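Local coordinates for putative cell wall hydrolase phosphatase-associated protein (Clostridioides difficile, PDB 7CFL), which probably cleaves peptide bonds of the cell wall as an autolytic cysteine endopeptidase, this chain being the NlpC/P60 catalytic domain of a longer protein, at residues Ser42-Tyr47 and Ile107-Gly112; Tyr47-Ser52 and Gly79-Phe84. One frame throughout, in Å; residues are numbered along the deposited sequence.

Interaction 1. Residues Ser42-Tyr47 and Ile107-Gly112; sequences SGFTQY and IHASSG
Phe-44 of helix 41-53 lies against Ile-107, His-108 and Ala-109 of strand 105-110, joining helix and antiparallel sheet in the core of the papain-like NlpC/P60 fold. The short helix and strand axes approach to 7.4 Å and run roughly antiparallel, at 143°. The tight part belongs to one aromatic side chain. With CG anti to the backbone N (chi1 177°), the Phe-44 ring reaches out from the helix and lies along the strand. Its CZ meets Ile-107 CG1 at 3.8 Å, the isoleucine chain set roughly perpendicular to the phenylalanine. Ring atom CE2 comes within 3.9 Å of His-108 CA, so the phenyl group also packs on the strand backbone. Nearer the helix, Phe-44 CB touches Ala-109 CB at 3.9 Å, in the pair whose CA atoms are nearest across the contact (Phe-44 CA to Ala-109 CA, 6.3 Å). Ala-21 of helix 13-22 packs against both Phe-44 and Ile-107. The His-108 side chain leaves the strand away from the helix and is hydrogen-bonded through ND1 to His-96 NE2 and through NE2 to Ser-120 OG. The loose side lies past Ala-109, where the chain leaves the helix and Ser-111 is exposed. There an ST turn shapes the chain, Ser-110 OG accepting from Gly-112 N at 2.9 Å with an N-H...O angle of 143°.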
ATOM      1  N   SER A  42       1.317   6.199   1.348  1.00 19.67           N
ATOM      2  CA  SER A  42       2.383   5.756   2.276  1.00 20.54           C
ATOM      3  C   SER A  42       2.018   6.115   3.721  1.00 22.04           C
ATOM      4  O   SER A  42       2.402   5.405   4.632  1.00 22.64           O
ATOM      5  CB  SER A  42       3.690   6.381   1.862  1.00 22.12           C
ATOM      6  OG  SER A  42       3.562   7.792   1.824  1.00 23.30           O
ATOM      7  N   GLY A  43       1.277   7.200   3.941  1.00 21.09           N
ATOM      8  CA  GLY A  43       0.819   7.517   5.304  1.00 23.21           C
ATOM      9  C   GLY A  43      -0.161   6.474   5.809  1.00 17.04           C
ATOM     10  O   GLY A  43      -0.139   6.161   7.019  1.00 19.58           O
ATOM     11  N   PHE A  44      -0.966   5.925   4.898  1.00 20.64           N
ATOM     12  CA  PHE A  44      -1.938   4.851   5.169  1.00 21.88           C
ATOM     13  C   PHE A  44      -1.194   3.592   5.565  1.00 20.16           C
ATOM     14  O   PHE A  44      -1.480   2.977   6.600  1.00 20.89           O
ATOM     15  CB  PHE A  44      -2.784   4.571   3.932  1.00 19.77           C
ATOM     16  CG  PHE A  44      -3.765   3.442   4.100  1.00 22.66           C
ATOM     17  CD1 PHE A  44      -4.852   3.546   4.955  1.00 22.31           C
ATOM     18  CD2 PHE A  44      -3.586   2.265   3.388  1.00 21.91           C
ATOM     19  CE1 PHE A  44      -5.746   2.492   5.093  1.00 21.25           C
ATOM     20  CE2 PHE A  44      -4.480   1.217   3.532  1.00 25.09           C
ATOM     21  CZ  PHE A  44      -5.566   1.335   4.370  1.00 23.27           C
ATOM     22  N   THR A  45      -0.263   3.161   4.725  1.00 20.55           N
ATOM     23  CA  THR A  45       0.491   1.929   5.068  1.00 18.42           C
ATOM     24  C   THR A  45       1.270   2.115   6.375  1.00 18.21           C
ATOM     25  O   THR A  45       1.191   1.222   7.228  1.00 18.89           O
ATOM     26  CB  THR A  45       1.367   1.455   3.914  1.00 21.41           C
ATOM     27  OG1 THR A  45       2.308   2.457   3.534  1.00 18.73           O
ATOM     28  CG2 THR A  45       0.529   1.069   2.725  1.00 20.76           C
ATOM     29  N   GLN A  46       1.974   3.243   6.565  1.00 20.57           N
ATOM     30  CA  GLN A  46       2.668   3.496   7.850  1.00 18.86           C
ATOM     31  C   GLN A  46       1.677   3.364   9.015  1.00 19.08           C
ATOM     32  O   GLN A  46       2.030   2.743  10.025  1.00 18.74           O
ATOM     33  CB  GLN A  46       3.397   4.838   7.860  1.00 22.07           C
ATOM     34  CG  GLN A  46       4.448   4.924   8.952  1.00 22.59           C
ATOM     35  CD  GLN A  46       5.023   6.308   9.058  1.00 22.69           C
ATOM     36  OE1 GLN A  46       4.274   7.278   9.266  1.00 25.66           O
ATOM     37  NE2 GLN A  46       6.332   6.406   9.017  1.00 25.19           N
ATOM     38  N   TYR A  47       0.559   4.100   8.976  1.00 20.96           N
ATOM     39  CA  TYR A  47      -0.404   4.152  10.095  1.00 24.38           C
ATOM     40  C   TYR A  47      -0.975   2.757  10.398  1.00 18.07           C
ATOM     41  O   TYR A  47      -1.031   2.309  11.587  1.00 19.17           O
ATOM     42  CB  TYR A  47      -1.514   5.128   9.732  1.00 23.92           C
ATOM     43  CG  TYR A  47      -2.573   5.263  10.800  1.00 20.05           C
ATOM     44  CD1 TYR A  47      -2.392   6.085  11.910  1.00 28.63           C
ATOM     45  CD2 TYR A  47      -3.783   4.603  10.675  1.00 21.88           C
ATOM     46  CE1 TYR A  47      -3.385   6.214  12.870  1.00 31.20           C
ATOM     47  CE2 TYR A  47      -4.781   4.718  11.617  1.00 24.48           C
ATOM     48  CZ  TYR A  47      -4.590   5.543  12.712  1.00 32.35           C
ATOM     49  OH  TYR A  47      -5.595   5.665  13.618  1.00 35.60           O
ATOM     50  N   ILE A 107      -5.500  -3.123  -0.515  1.00 19.22           N
ATOM     51  CA  ILE A 107      -6.153  -1.935   0.100  1.00 20.36           C
ATOM     52  C   ILE A 107      -5.148  -0.780   0.063  1.00 22.50           C
ATOM     53  O   ILE A 107      -3.987  -0.979   0.387  1.00 21.57           O
ATOM     54  CB  ILE A 107      -6.708  -2.241   1.494  1.00 21.28           C
ATOM     55  CG1 ILE A 107      -7.519  -1.046   2.069  1.00 22.04           C
ATOM     56  CG2 ILE A 107      -5.600  -2.633   2.451  1.00 21.19           C
ATOM     57  CD1 ILE A 107      -8.454  -1.475   3.168  1.00 24.69           C
ATOM     58  N   HIS A 108      -5.625   0.447  -0.207  1.00 20.00           N
ATOM     59  CA  HIS A 108      -4.708   1.598  -0.376  1.00 20.76           C
ATOM     60  C   HIS A 108      -5.490   2.895  -0.272  1.00 20.20           C
ATOM     61  O   HIS A 108      -6.713   2.889  -0.475  1.00 22.37           O
ATOM     62  CB  HIS A 108      -3.901   1.534  -1.686  1.00 24.45           C
ATOM     63  CG  HIS A 108      -4.708   1.531  -2.936  1.00 19.58           C
ATOM     64  ND1 HIS A 108      -4.355   2.275  -4.051  1.00 24.21           N
ATOM     65  CD2 HIS A 108      -5.880   0.941  -3.244  1.00 21.53           C
ATOM     66  CE1 HIS A 108      -5.246   2.092  -4.999  1.00 28.18           C
ATOM     67  NE2 HIS A 108      -6.187   1.282  -4.533  1.00 26.74           N
ATOM     68  N   ALA A 109      -4.742   3.961  -0.120  1.00 20.92           N
ATOM     69  CA  ALA A 109      -5.308   5.323  -0.122  1.00 21.21           C
ATOM     70  C   ALA A 109      -5.153   5.820  -1.572  1.00 27.61           C
ATOM     71  O   ALA A 109      -4.031   6.216  -1.961  1.00 31.04           O
ATOM     72  CB  ALA A 109      -4.537   6.125   0.847  1.00 18.69           C
ATOM     73  N   SER A 110      -6.196   5.715  -2.388  1.00 29.10           N
ATOM     74  CA  SER A 110      -6.094   5.953  -3.845  1.00 35.63           C
ATOM     75  C   SER A 110      -6.214   7.452  -4.103  1.00 37.00           C
ATOM     76  O   SER A 110      -7.262   8.020  -3.762  1.00 37.86           O
ATOM     77  CB  SER A 110      -7.120   5.191  -4.614  1.00 36.38           C
ATOM     78  OG  SER A 110      -7.226   5.734  -5.913  1.00 35.58           O
ATOM     79  N   SER A 111      -5.233   8.045  -4.781  1.00 44.02           N
ATOM     80  CA  SER A 111      -5.344   9.415  -5.344  0.70 42.88           C
ATOM     81  C   SER A 111      -5.916   9.379  -6.773  1.00 48.38           C
ATOM     82  O   SER A 111      -5.849  10.420  -7.452  1.00 56.21           O
ATOM     83  CB  SER A 111      -4.026  10.105  -5.277  1.00 37.19           C
ATOM     84  OG  SER A 111      -3.154   9.583  -6.256  1.00 48.22           O
ATOM     85  N   GLY A 112      -6.474   8.241  -7.218  1.00 45.52           N
ATOM     86  CA  GLY A 112      -7.329   8.146  -8.419  1.00 48.01           C
ATOM     87  C   GLY A 112      -8.660   8.849  -8.203  1.00 49.82           C
ATOM     88  O   GLY A 112      -8.754   9.675  -7.252  1.00 50.42           O
TER

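Interaction 2. Residues Tyr47-Ser52 and Gly79-Phe84; sequences YVMKKS and GDLVFF
The carbonyl oxygen of Val-48, next to the Met-49 that makes this contact, is held by two groups of one residue a turn later in helix 41-53. Ser-52 OG donates to Val-48 O at 2.7 Å, and Ser-52 N binds the same oxygen at 3.0 Å, the two arriving from opposite faces of the carbonyl plane. The hydroxyl approaches at a C=O...OG angle of 141°, tilted 32° out of that plane. Thus the serine side chain doubles the helical bond and spends its proton within the helix.

Across the interface, which packs the helix on the antiparallel sheet of the NlpC/P60 domain, Met-49 alone bridges to the loop residue Gly-79 and to Leu-81 of strand 81-84. Its CG lies anti to the carbonyl carbon, and the chain then bends at chi2 (-52°), bringing the terminal methyl to the sheet. There Met-49 CE is 3.5 Å from Gly-79 O and 4.0 Å from Leu-81 CD2, while the Met-49 and Leu-81 side chains lie alongside, pointing in opposite senses. Val-17 of helix 13-22 also packs on Met-49, and Leu-81 also touches Ile-99 and Ile-57, so the methyl end belongs to a wider apolar layer between helices and sheet. No hydrogen bond crosses between the two segments, so they meet through van der Waals contact of one buried methyl with a carbonyl oxygen and a leucine methyl.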
ATOM      1  N   TYR A  47       0.559   4.100   8.976  1.00 20.96           N
ATOM      2  CA  TYR A  47      -0.404   4.152  10.095  1.00 24.38           C
ATOM      3  C   TYR A  47      -0.975   2.757  10.398  1.00 18.07           C
ATOM      4  O   TYR A  47      -1.031   2.309  11.587  1.00 19.17           O
ATOM      5  CB  TYR A  47      -1.514   5.128   9.732  1.00 23.92           C
ATOM      6  CG  TYR A  47      -2.573   5.263  10.800  1.00 20.05           C
ATOM      7  CD1 TYR A  47      -2.392   6.085  11.910  1.00 28.63           C
ATOM      8  CD2 TYR A  47      -3.783   4.603  10.675  1.00 21.88           C
ATOM      9  CE1 TYR A  47      -3.385   6.214  12.870  1.00 31.20           C
ATOM     10  CE2 TYR A  47      -4.781   4.718  11.617  1.00 24.48           C
ATOM     11  CZ  TYR A  47      -4.590   5.543  12.712  1.00 32.35           C
ATOM     12  OH  TYR A  47      -5.595   5.665  13.618  1.00 35.60           O
ATOM     13  N   VAL A  48      -1.342   2.027   9.336  1.00 18.52           N
ATOM     14  CA  VAL A  48      -1.944   0.678   9.502  1.00 22.10           C
ATOM     15  C   VAL A  48      -0.899  -0.215  10.190  1.00 21.37           C
ATOM     16  O   VAL A  48      -1.264  -0.906  11.142  1.00 18.40           O
ATOM     17  CB  VAL A  48      -2.405   0.090   8.150  1.00 21.09           C
ATOM     18  CG1 VAL A  48      -2.570  -1.434   8.210  1.00 19.94           C
ATOM     19  CG2 VAL A  48      -3.667   0.768   7.642  1.00 22.92           C
ATOM     20  N   MET A  49       0.332  -0.261   9.679  1.00 20.43           N
ATOM     21  CA  MET A  49       1.411  -1.117  10.242  1.00 20.94           C
ATOM     22  C   MET A  49       1.681  -0.784  11.712  1.00 23.34           C
ATOM     23  O   MET A  49       1.803  -1.715  12.532  1.00 23.35           O
ATOM     24  CB  MET A  49       2.684  -0.993   9.402  1.00 20.87           C
ATOM     25  CG  MET A  49       2.623  -1.805   8.079  1.00 23.02           C
ATOM     26  SD  MET A  49       2.170  -3.560   8.301  1.00 24.00           S
ATOM     27  CE  MET A  49       1.722  -3.914   6.601  1.00 26.90           C
ATOM     28  N   LYS A  50       1.742   0.509  12.054  1.00 22.36           N
ATOM     29  CA  LYS A  50       2.073   0.973  13.425  1.00 24.35           C
ATOM     30  C   LYS A  50       0.927   0.602  14.392  1.00 20.54           C
ATOM     31  O   LYS A  50       1.228   0.145  15.500  1.00 25.59           O
ATOM     32  CB  LYS A  50       2.342   2.487  13.416  1.00 27.85           C
ATOM     33  CG  LYS A  50       2.564   3.119  14.786  1.00 31.18           C
ATOM     34  CD  LYS A  50       2.764   4.624  14.727  1.00 42.17           C
ATOM     35  CE  LYS A  50       1.482   5.409  14.509  1.00 49.99           C
ATOM     36  NZ  LYS A  50       1.708   6.876  14.569  1.00 54.91           N
ATOM     37  N   LYS A  51      -0.332   0.775  13.975  1.00 20.16           N
ATOM     38  CA  LYS A  51      -1.515   0.712  14.877  1.00 25.46           C
ATOM     39  C   LYS A  51      -1.987  -0.733  15.031  1.00 24.20           C
ATOM     40  O   LYS A  51      -2.483  -1.084  16.125  1.00 30.44           O
ATOM     41  CB  LYS A  51      -2.652   1.583  14.355  1.00 27.24           C
ATOM     42  CG  LYS A  51      -2.426   3.070  14.576  1.00 35.03           C
ATOM     43  CD  LYS A  51      -2.728   3.568  15.990  1.00 47.45           C
ATOM     44  CE  LYS A  51      -3.506   4.866  15.999  1.00 53.79           C
ATOM     45  NZ  LYS A  51      -3.690   5.401  17.367  1.00 59.91           N
ATOM     46  N   SER A  52      -1.856  -1.557  13.990  1.00 23.27           N
ATOM     47  CA  SER A  52      -2.381  -2.935  14.032  1.00 26.74           C
ATOM     48  C   SER A  52      -1.443  -3.792  14.895  1.00 24.08           C
ATOM     49  O   SER A  52      -1.905  -4.369  15.904  1.00 24.24           O
ATOM     50  CB  SER A  52      -2.556  -3.478  12.638  1.00 24.80           C
ATOM     51  OG  SER A  52      -1.341  -3.449  11.929  1.00 24.50           O
ATOM     52  N   GLY A  79      -0.740  -8.920   3.682  1.00 23.10           N
ATOM     53  CA  GLY A  79       0.068  -8.057   4.559  1.00 24.99           C
ATOM     54  C   GLY A  79       1.347  -7.571   3.897  1.00 22.10           C
ATOM     55  O   GLY A  79       1.990  -6.686   4.449  1.00 24.44           O
ATOM     56  N   ASP A  80       1.751  -8.130   2.761  1.00 20.39           N
ATOM     57  CA  ASP A  80       2.897  -7.608   1.990  1.00 18.60           C
ATOM     58  C   ASP A  80       2.559  -6.210   1.465  1.00 18.13           C
ATOM     59  O   ASP A  80       1.439  -5.956   1.132  1.00 20.39           O
ATOM     60  CB  ASP A  80       3.293  -8.539   0.834  1.00 20.25           C
ATOM     61  CG  ASP A  80       3.833  -9.867   1.285  1.00 21.90           C
ATOM     62  OD1 ASP A  80       4.286  -9.961   2.453  1.00 20.33           O
ATOM     63  OD2 ASP A  80       3.871 -10.773   0.408  1.00 22.82           O
ATOM     64  N   LEU A  81       3.548  -5.347   1.378  1.00 19.13           N
ATOM     65  CA  LEU A  81       3.432  -4.040   0.718  1.00 21.55           C
ATOM     66  C   LEU A  81       3.739  -4.217  -0.761  1.00 20.17           C
ATOM     67  O   LEU A  81       4.735  -4.899  -1.085  1.00 21.52           O
ATOM     68  CB  LEU A  81       4.388  -3.041   1.389  1.00 20.50           C
ATOM     69  CG  LEU A  81       4.127  -2.802   2.869  1.00 24.70           C
ATOM     70  CD1 LEU A  81       5.111  -1.806   3.448  1.00 25.16           C
ATOM     71  CD2 LEU A  81       2.710  -2.328   3.104  1.00 24.33           C
ATOM     72  N   VAL A  82       2.920  -3.611  -1.624  1.00 19.09           N
ATOM     73  CA  VAL A  82       3.117  -3.682  -3.096  0.60 18.70           C
ATOM     74  C   VAL A  82       3.347  -2.260  -3.589  1.00 21.20           C
ATOM     75  O   VAL A  82       2.659  -1.347  -3.092  1.00 22.16           O
ATOM     76  CB  VAL A  82       1.932  -4.376  -3.795  1.00 21.85           C
ATOM     77  CG1 VAL A  82       1.996  -5.887  -3.602  1.00 27.71           C
ATOM     78  CG2 VAL A  82       0.588  -3.772  -3.396  1.00 24.72           C
ATOM     79  N   PHE A  83       4.317  -2.055  -4.464  1.00 18.66           N
ATOM     80  CA  PHE A  83       4.807  -0.714  -4.894  1.00 19.97           C
ATOM     81  C   PHE A  83       4.607  -0.520  -6.411  1.00 22.17           C
ATOM     82  O   PHE A  83       4.773  -1.415  -7.255  1.00 23.30           O
ATOM     83  CB  PHE A  83       6.270  -0.532  -4.494  1.00 22.12           C
ATOM     84  CG  PHE A  83       6.490  -0.670  -3.017  1.00 19.40           C
ATOM     85  CD1 PHE A  83       6.167   0.414  -2.193  1.00 20.29           C
ATOM     86  CD2 PHE A  83       6.817  -1.872  -2.402  1.00 20.36           C
ATOM     87  CE1 PHE A  83       6.279   0.313  -0.820  1.00 21.52           C
ATOM     88  CE2 PHE A  83       6.936  -1.966  -1.020  1.00 22.90           C
ATOM     89  CZ  PHE A  83       6.633  -0.874  -0.227  1.00 20.00           C
ATOM     90  N   PHE A  84       4.299   0.702  -6.811  1.00 21.92           N
ATOM     91  CA  PHE A  84       4.011   1.097  -8.209  1.00 22.05           C
ATOM     92  C   PHE A  84       4.707   2.406  -8.555  1.00 27.30           C
ATOM     93  O   PHE A  84       4.984   3.215  -7.653  1.00 23.75           O
ATOM     94  CB  PHE A  84       2.511   1.216  -8.446  1.00 24.09           C
ATOM     95  CG  PHE A  84       1.738   0.014  -7.980  1.00 24.87           C
ATOM     96  CD1 PHE A  84       1.416  -1.016  -8.857  1.00 26.03           C
ATOM     97  CD2 PHE A  84       1.434  -0.129  -6.637  1.00 25.19           C
ATOM     98  CE1 PHE A  84       0.712  -2.114  -8.394  1.00 25.61           C
ATOM     99  CE2 PHE A  84       0.738  -1.230  -6.182  1.00 26.19           C
ATOM    100  CZ  PHE A  84       0.398  -2.230  -7.058  1.00 28.09           C
TER

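In the fold
Interactions 1 and 2 lie with their centres about 8 Å apart, and both sit about 6 Å from the centre of the chain. They use successive parts of helix 41-53, meeting at Tyr-47, and reach different strands of one antiparallel sheet: 105-110 for interaction 1 and 81-84 for interaction 2. The two contacts touch where Thr-45 CG2 packs on Leu-81 CD2 at 4.1 Å. Along the chain, the order is helix, strand 81-84, then strand 105-110, so interaction 2 spans the shorter separation and falls within that of interaction 1. Together they set the helix against two strands, and Thr-45 and Val-48 of the same helix touch strand 96-102 between them, the helix-on-sheet core of the NlpC/P60 domain.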